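Outer membrane protein (Bartonella henselae, PDB 2FI9) is of unknown function, a small DUF498/DUF598 family protein probably associated with the outer membrane. Local coordinates at residues Pro52-Ser66 / Leu81-Lys94. Numbering follows the deposited sequence.
Sequences PVPTQEDISRVLEES and LRLPEELRVLLWEK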
loop_
_atom_site.group_PDB
_atom_site.type_symbol
_atom_site.label_atom_id
_atom_site.label_comp_id
_atom_site.label_asym_id
_atom_site.label_seq_id
_atom_site.Cartn_x
_atom_site.Cartn_y
_atom_site.Cartn_z
ATOM N N PRO A 52 12.234 2.450 -0.140
ATOM C CA PRO A 52 11.290 1.344 -0.246
ATOM C C PRO A 52 10.876 0.683 1.075
ATOM O O PRO A 52 9.889 -0.057 1.088
ATOM C CB PRO A 52 12.027 0.355 -1.145
ATOM C CG PRO A 52 13.448 0.655 -0.938
ATOM C CD PRO A 52 13.549 2.112 -0.715
ATOM N N VAL A 53 11.596 0.946 2.161
ATOM C CA VAL A 53 11.226 0.378 3.462
ATOM C C VAL A 53 10.330 1.369 4.205
ATOM O O VAL A 53 10.753 2.489 4.488
ATOM C CB VAL A 53 12.444 0.074 4.370
ATOM C CG1 VAL A 53 11.975 -0.643 5.622
ATOM C CG2 VAL A 53 13.518 -0.758 3.652
ATOM N N PRO A 54 9.088 0.964 4.522
ATOM C CA PRO A 54 8.169 1.891 5.152
ATOM C C PRO A 54 8.581 2.244 6.574
ATOM O O PRO A 54 9.250 1.448 7.249
ATOM C CB PRO A 54 6.840 1.130 5.164
ATOM C CG PRO A 54 7.170 -0.261 5.018
ATOM C CD PRO A 54 8.500 -0.375 4.338
ATOM N N THR A 55 8.195 3.444 6.994
ATOM C CA THR A 55 8.422 3.910 8.348
ATOM C C THR A 55 7.107 3.833 9.123
ATOM O O THR A 55 6.047 3.536 8.552
ATOM C CB THR A 55 8.925 5.366 8.361
ATOM O OG1 THR A 55 7.881 6.229 7.901
ATOM C CG2 THR A 55 10.138 5.527 7.458
ATOM N N GLN A 56 7.179 4.095 10.427
ATOM C CA GLN A 56 5.984 4.160 11.262
ATOM C C GLN A 56 4.986 5.200 10.741
ATOM O O GLN A 56 3.794 4.909 10.632
ATOM C CB GLN A 56 6.384 4.384 12.726
ATOM C CG GLN A 56 7.252 3.215 13.241
ATOM C CD GLN A 56 7.930 3.454 14.583
ATOM O OE1 GLN A 56 7.419 4.185 15.439
ATOM N NE2 GLN A 56 9.079 2.807 14.780
ATOM N N GLU A 57 5.475 6.385 10.373
ATOM C CA GLU A 57 4.647 7.411 9.722
ATOM C C GLU A 57 3.961 6.918 8.447
ATOM O O GLU A 57 2.765 7.172 8.221
ATOM C CB GLU A 57 5.500 8.609 9.342
ATOM C CG GLU A 57 5.518 9.721 10.354
ATOM C CD GLU A 57 5.806 11.070 9.701
ATOM O OE1 GLU A 57 6.085 12.040 10.445
ATOM O OE2 GLU A 57 5.762 11.163 8.447
ATOM N N ASP A 58 4.721 6.235 7.602
ATOM C CA ASP A 58 4.185 5.720 6.348
ATOM C C ASP A 58 2.897 4.930 6.523
ATOM O O ASP A 58 2.007 4.986 5.661
ATOM C CB ASP A 58 5.216 4.862 5.622
ATOM C CG ASP A 58 6.345 5.678 5.066
ATOM O OD1 ASP A 58 6.191 6.913 4.967
ATOM O OD2 ASP A 58 7.393 5.098 4.734
ATOM N N ILE A 59 2.812 4.184 7.622
ATOM C CA ILE A 59 1.687 3.276 7.829
ATOM C C ILE A 59 0.638 3.834 8.813
ATOM O O ILE A 59 -0.349 3.168 9.129
ATOM C CB ILE A 59 2.157 1.850 8.265
ATOM C CG1 ILE A 59 2.807 1.878 9.656
ATOM C CG2 ILE A 59 3.105 1.244 7.220
ATOM C CD1 ILE A 59 2.755 0.534 10.384
ATOM N N SER A 60 0.857 5.058 9.275
ATOM C CA SER A 60 -0.028 5.682 10.259
ATOM C C SER A 60 -1.509 5.711 9.844
ATOM O O SER A 60 -2.380 5.489 10.674
ATOM C CB SER A 60 0.457 7.094 10.605
ATOM O OG SER A 60 0.542 7.893 9.440
ATOM N N ARG A 61 -1.794 5.946 8.562
ATOM C CA ARG A 61 -3.187 5.957 8.106
ATOM C C ARG A 61 -3.815 4.563 8.138
ATOM O O ARG A 61 -5.031 4.423 8.392
ATOM C CB ARG A 61 -3.311 6.555 6.709
ATOM C CG ARG A 61 -3.370 8.066 6.684
ATOM C CD ARG A 61 -3.658 8.546 5.262
ATOM N NE ARG A 61 -3.672 10.003 5.144
ATOM C CZ ARG A 61 -4.730 10.779 5.396
ATOM N NH1 ARG A 61 -5.887 10.258 5.802
ATOM N NH2 ARG A 61 -4.638 12.093 5.235
ATOM N N VAL A 62 -2.987 3.549 7.869
ATOM C CA VAL A 62 -3.415 2.158 7.942
ATOM C C VAL A 62 -3.783 1.806 9.378
ATOM O O VAL A 62 -4.854 1.253 9.630
ATOM C CB VAL A 62 -2.330 1.195 7.419
ATOM C CG1 VAL A 62 -2.691 -0.257 7.711
ATOM C CG2 VAL A 62 -2.151 1.384 5.952
ATOM N N LEU A 63 -2.907 2.143 10.319
ATOM C CA LEU A 63 -3.168 1.844 11.716
ATOM C C LEU A 63 -4.474 2.530 12.148
ATOM O O LEU A 63 -5.317 1.933 12.822
ATOM C CB LEU A 63 -1.984 2.288 12.590
ATOM C CG LEU A 63 -0.667 1.531 12.295
ATOM C CD1 LEU A 63 0.477 2.101 13.117
ATOM C CD2 LEU A 63 -0.788 0.023 12.556
ATOM N N GLU A 64 -4.636 3.779 11.740
ATOM C CA GLU A 64 -5.785 4.580 12.154
ATOM C C GLU A 64 -7.117 4.044 11.611
ATOM O O GLU A 64 -8.172 4.257 12.212
ATOM C CB GLU A 64 -5.576 6.039 11.729
ATOM C CG GLU A 64 -4.441 6.754 12.506
ATOM C CD GLU A 64 -3.949 8.037 11.812
ATOM O OE1 GLU A 64 -4.669 8.551 10.926
ATOM O OE2 GLU A 64 -2.860 8.549 12.163
ATOM N N GLU A 65 -7.063 3.356 10.472
ATOM C CA GLU A 65 -8.258 2.801 9.841
ATOM C C GLU A 65 -8.311 1.279 9.991
ATOM O O GLU A 65 -8.978 0.592 9.210
ATOM C CB GLU A 65 -8.287 3.178 8.360
ATOM C CG GLU A 65 -8.407 4.656 8.121
ATOM C CD GLU A 65 -8.770 5.006 6.679
ATOM O OE1 GLU A 65 -9.303 4.147 5.924
ATOM O OE2 GLU A 65 -8.512 6.163 6.307
ATOM N N SER A 66 -7.650 0.764 11.022
ATOM C CA SER A 66 -7.450 -0.685 11.167
ATOM C C SER A 66 -8.765 -1.442 11.376
ATOM O O SER A 66 -8.860 -2.619 11.056
ATOM C CB SER A 66 -6.470 -0.986 12.294
ATOM O OG SER A 66 -6.974 -0.543 13.544
ATOM N N LEU A 81 11.587 -6.677 0.302
ATOM C CA LEU A 81 12.345 -6.317 1.506
ATOM C C LEU A 81 11.574 -6.695 2.763
ATOM O O LEU A 81 10.352 -6.709 2.757
ATOM C CB LEU A 81 12.617 -4.812 1.522
ATOM C CG LEU A 81 13.316 -4.213 0.310
ATOM C CD1 LEU A 81 13.600 -2.720 0.535
ATOM C CD2 LEU A 81 14.611 -4.976 -0.015
ATOM N N ARG A 82 12.298 -7.006 3.837
ATOM C CA ARG A 82 11.690 -7.359 5.124
ATOM C C ARG A 82 11.004 -6.190 5.781
ATOM O O ARG A 82 11.461 -5.057 5.692
ATOM C CB ARG A 82 12.766 -7.900 6.084
ATOM C CG ARG A 82 13.399 -9.201 5.621
ATOM C CD ARG A 82 12.451 -10.417 5.699
ATOM N NE ARG A 82 11.506 -10.357 6.821
ATOM C CZ ARG A 82 11.827 -10.439 8.111
ATOM N NH1 ARG A 82 13.093 -10.582 8.492
ATOM N NH2 ARG A 82 10.866 -10.368 9.024
ATOM N N LEU A 83 9.898 -6.478 6.447
ATOM C CA LEU A 83 9.189 -5.483 7.222
ATOM C C LEU A 83 9.962 -5.298 8.534
ATOM O O LEU A 83 10.271 -6.280 9.204
ATOM C CB LEU A 83 7.774 -5.971 7.502
ATOM C CG LEU A 83 6.798 -4.981 8.111
ATOM C CD1 LEU A 83 6.664 -3.762 7.216
ATOM C CD2 LEU A 83 5.454 -5.675 8.296
ATOM N N PRO A 84 10.325 -4.045 8.874
ATOM C CA PRO A 84 11.077 -3.781 10.099
ATOM C C PRO A 84 10.297 -4.228 11.334
ATOM O O PRO A 84 9.060 -4.191 11.345
ATOM C CB PRO A 84 11.242 -2.257 10.102
ATOM C CG PRO A 84 10.990 -1.817 8.688
ATOM C CD PRO A 84 10.067 -2.819 8.091
ATOM N N GLU A 85 11.032 -4.625 12.359
ATOM C CA GLU A 85 10.491 -5.148 13.614
ATOM C C GLU A 85 9.407 -4.231 14.221
ATOM O O GLU A 85 8.340 -4.689 14.629
ATOM C CB GLU A 85 11.655 -5.363 14.593
ATOM C CG GLU A 85 11.278 -5.881 15.976
ATOM C CD GLU A 85 12.495 -6.174 16.845
ATOM O OE1 GLU A 85 13.642 -5.980 16.385
ATOM O OE2 GLU A 85 12.317 -6.606 18.001
ATOM N N GLU A 86 9.707 -2.940 14.279
ATOM C CA GLU A 86 8.818 -1.925 14.827
ATOM C C GLU A 86 7.446 -1.914 14.141
ATOM O O GLU A 86 6.414 -1.791 14.798
ATOM C CB GLU A 86 9.477 -0.549 14.692
ATOM C CG GLU A 86 10.763 -0.381 15.502
ATOM C CD GLU A 86 12.042 -0.950 14.836
ATOM O OE1 GLU A 86 12.002 -1.636 13.783
ATOM O OE2 GLU A 86 13.127 -0.702 15.407
ATOM N N LEU A 87 7.445 -2.055 12.821
ATOM C CA LEU A 87 6.215 -2.065 12.038
ATOM C C LEU A 87 5.447 -3.372 12.198
ATOM O O LEU A 87 4.224 -3.374 12.194
ATOM C CB LEU A 87 6.536 -1.816 10.558
ATOM C CG LEU A 87 6.652 -0.337 10.168
ATOM C CD1 LEU A 87 7.868 0.360 10.736
ATOM C CD2 LEU A 87 6.619 -0.192 8.648
ATOM N N ARG A 88 6.175 -4.482 12.316
ATOM C CA ARG A 88 5.551 -5.788 12.521
ATOM C C ARG A 88 4.739 -5.783 13.814
ATOM O O ARG A 88 3.593 -6.232 13.821
ATOM C CB ARG A 88 6.603 -6.916 12.524
ATOM C CG ARG A 88 7.321 -7.084 11.164
ATOM C CD ARG A 88 8.113 -8.368 11.059
ATOM N NE ARG A 88 9.010 -8.603 12.184
ATOM C CZ ARG A 88 10.330 -8.411 12.161
ATOM N NH1 ARG A 88 10.936 -7.972 11.053
ATOM N NH2 ARG A 88 11.062 -8.669 13.247
ATOM N N VAL A 89 5.331 -5.245 14.886
ATOM C CA VAL A 89 4.643 -5.050 16.171
ATOM C C VAL A 89 3.380 -4.183 16.056
ATOM O O VAL A 89 2.305 -4.600 16.487
ATOM C CB VAL A 89 5.605 -4.470 17.241
ATOM C CG1 VAL A 89 4.886 -4.192 18.559
ATOM C CG2 VAL A 89 6.749 -5.453 17.483
ATOM N N LEU A 90 3.513 -2.981 15.506
ATOM C CA LEU A 90 2.365 -2.069 15.357
ATOM C C LEU A 90 1.212 -2.708 14.574
ATOM O O LEU A 90 0.043 -2.620 14.982
ATOM C CB LEU A 90 2.812 -0.782 14.669
ATOM C CG LEU A 90 3.768 0.134 15.441
ATOM C CD1 LEU A 90 4.477 1.071 14.468
ATOM C CD2 LEU A 90 3.039 0.908 16.507
ATOM N N LEU A 91 1.533 -3.341 13.448
ATOM C CA LEU A 91 0.508 -3.996 12.621
ATOM C C LEU A 91 -0.145 -5.159 13.378
ATOM O O LEU A 91 -1.377 -5.327 13.371
ATOM C CB LEU A 91 1.097 -4.441 11.288
ATOM C CG LEU A 91 1.399 -3.259 10.359
ATOM C CD1 LEU A 91 2.387 -3.645 9.239
ATOM C CD2 LEU A 91 0.068 -2.609 9.820
ATOM N N TRP A 92 0.686 -5.940 14.072
ATOM C CA TRP A 92 0.195 -7.035 14.896
ATOM C C TRP A 92 -0.778 -6.558 15.972
ATOM O O TRP A 92 -1.803 -7.195 16.198
ATOM C CB TRP A 92 1.384 -7.790 15.527
ATOM C CG TRP A 92 0.991 -8.957 16.386
ATOM C CD1 TRP A 92 0.930 -10.267 16.008
ATOM C CD2 TRP A 92 0.617 -8.921 17.770
ATOM N NE1 TRP A 92 0.539 -11.048 17.064
ATOM C CE2 TRP A 92 0.337 -10.248 18.158
ATOM C CE3 TRP A 92 0.498 -7.894 18.721
ATOM C CZ2 TRP A 92 -0.055 -10.581 19.456
ATOM C CZ3 TRP A 92 0.092 -8.219 20.014
ATOM C CH2 TRP A 92 -0.170 -9.558 20.373
ATOM N N GLU A 93 -0.451 -5.443 16.630
ATOM C CA GLU A 93 -1.295 -4.864 17.686
ATOM C C GLU A 93 -2.684 -4.485 17.185
ATOM O O GLU A 93 -3.621 -4.408 17.959
ATOM C CB GLU A 93 -0.664 -3.594 18.246
ATOM C CG GLU A 93 0.629 -3.780 18.992
ATOM C CD GLU A 93 1.232 -2.455 19.449
ATOM O OE1 GLU A 93 0.716 -1.374 19.079
ATOM O OE2 GLU A 93 2.232 -2.493 20.187
ATOM N N LYS A 94 -2.795 -4.220 15.887
ATOM C CA LYS A 94 -4.069 -3.798 15.295
ATOM C C LYS A 94 -4.714 -4.949 14.528
ATOM O O LYS A 94 -5.693 -4.743 13.809
ATOM C CB LYS A 94 -3.843 -2.610 14.363
ATOM C CG LYS A 94 -3.365 -1.336 15.049
ATOM C CD LYS A 94 -4.464 -0.693 15.851
ATOM C CE LYS A 94 -3.999 0.588 16.478
ATOM N NZ LYS A 94 -5.023 1.050 17.438
#
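From Gln56 opposite Leu87 to Ser66 opposite Lys94 the two segments run side by side, the short helix 60-64 and helix 85-93 pointing the same way at 21° with their axes 10.4 Å apart. No hydrogen bond joins them, so the fit rests on van der Waals contact, from apolar side chains and from the methylenes of Gln56 and Lys94. Leu87 fills the middle: Leu87 CD2 lies 3.7 Å from Pro54 CG, while its CD1 meets the backbone N and CG of Gln56. Ile59 has CG1 between its backbone N and carbonyl carbon (chi1 66°), and this rotamer brings CD1 within 4.0 Å of both Leu87 CG and Leu91 CG. Isoleucine suits the place because its long CG1-CD1 arm can reach both leucines while CG2 stays beside Leu87 CD2.

Helix 85-93 is the helix of a beta-alpha-beta crossover from strand 71-75 to the parallel strand 97-101; helix 60-64 lies on the link from 43-47 to 71-75, and Val62 and Leu91 both touch Leu72 of 71-75. Farther along, Leu63 sends CD1 to Leu90 CB and CD2 to Lys94 CG, the latter at 3.8 Å. Lys94 bends at chi2 (-72°), laying its methylenes over Ser66, whose small side chain permits the close approach. Gln56 crosses Leu90 at about a right angle. At the other end, Val53 CG1 presses tightly on Pro84 CG at 3.4 Å; Pro84 occupies the N-cap position, where lacking an N-H costs the helix no bond.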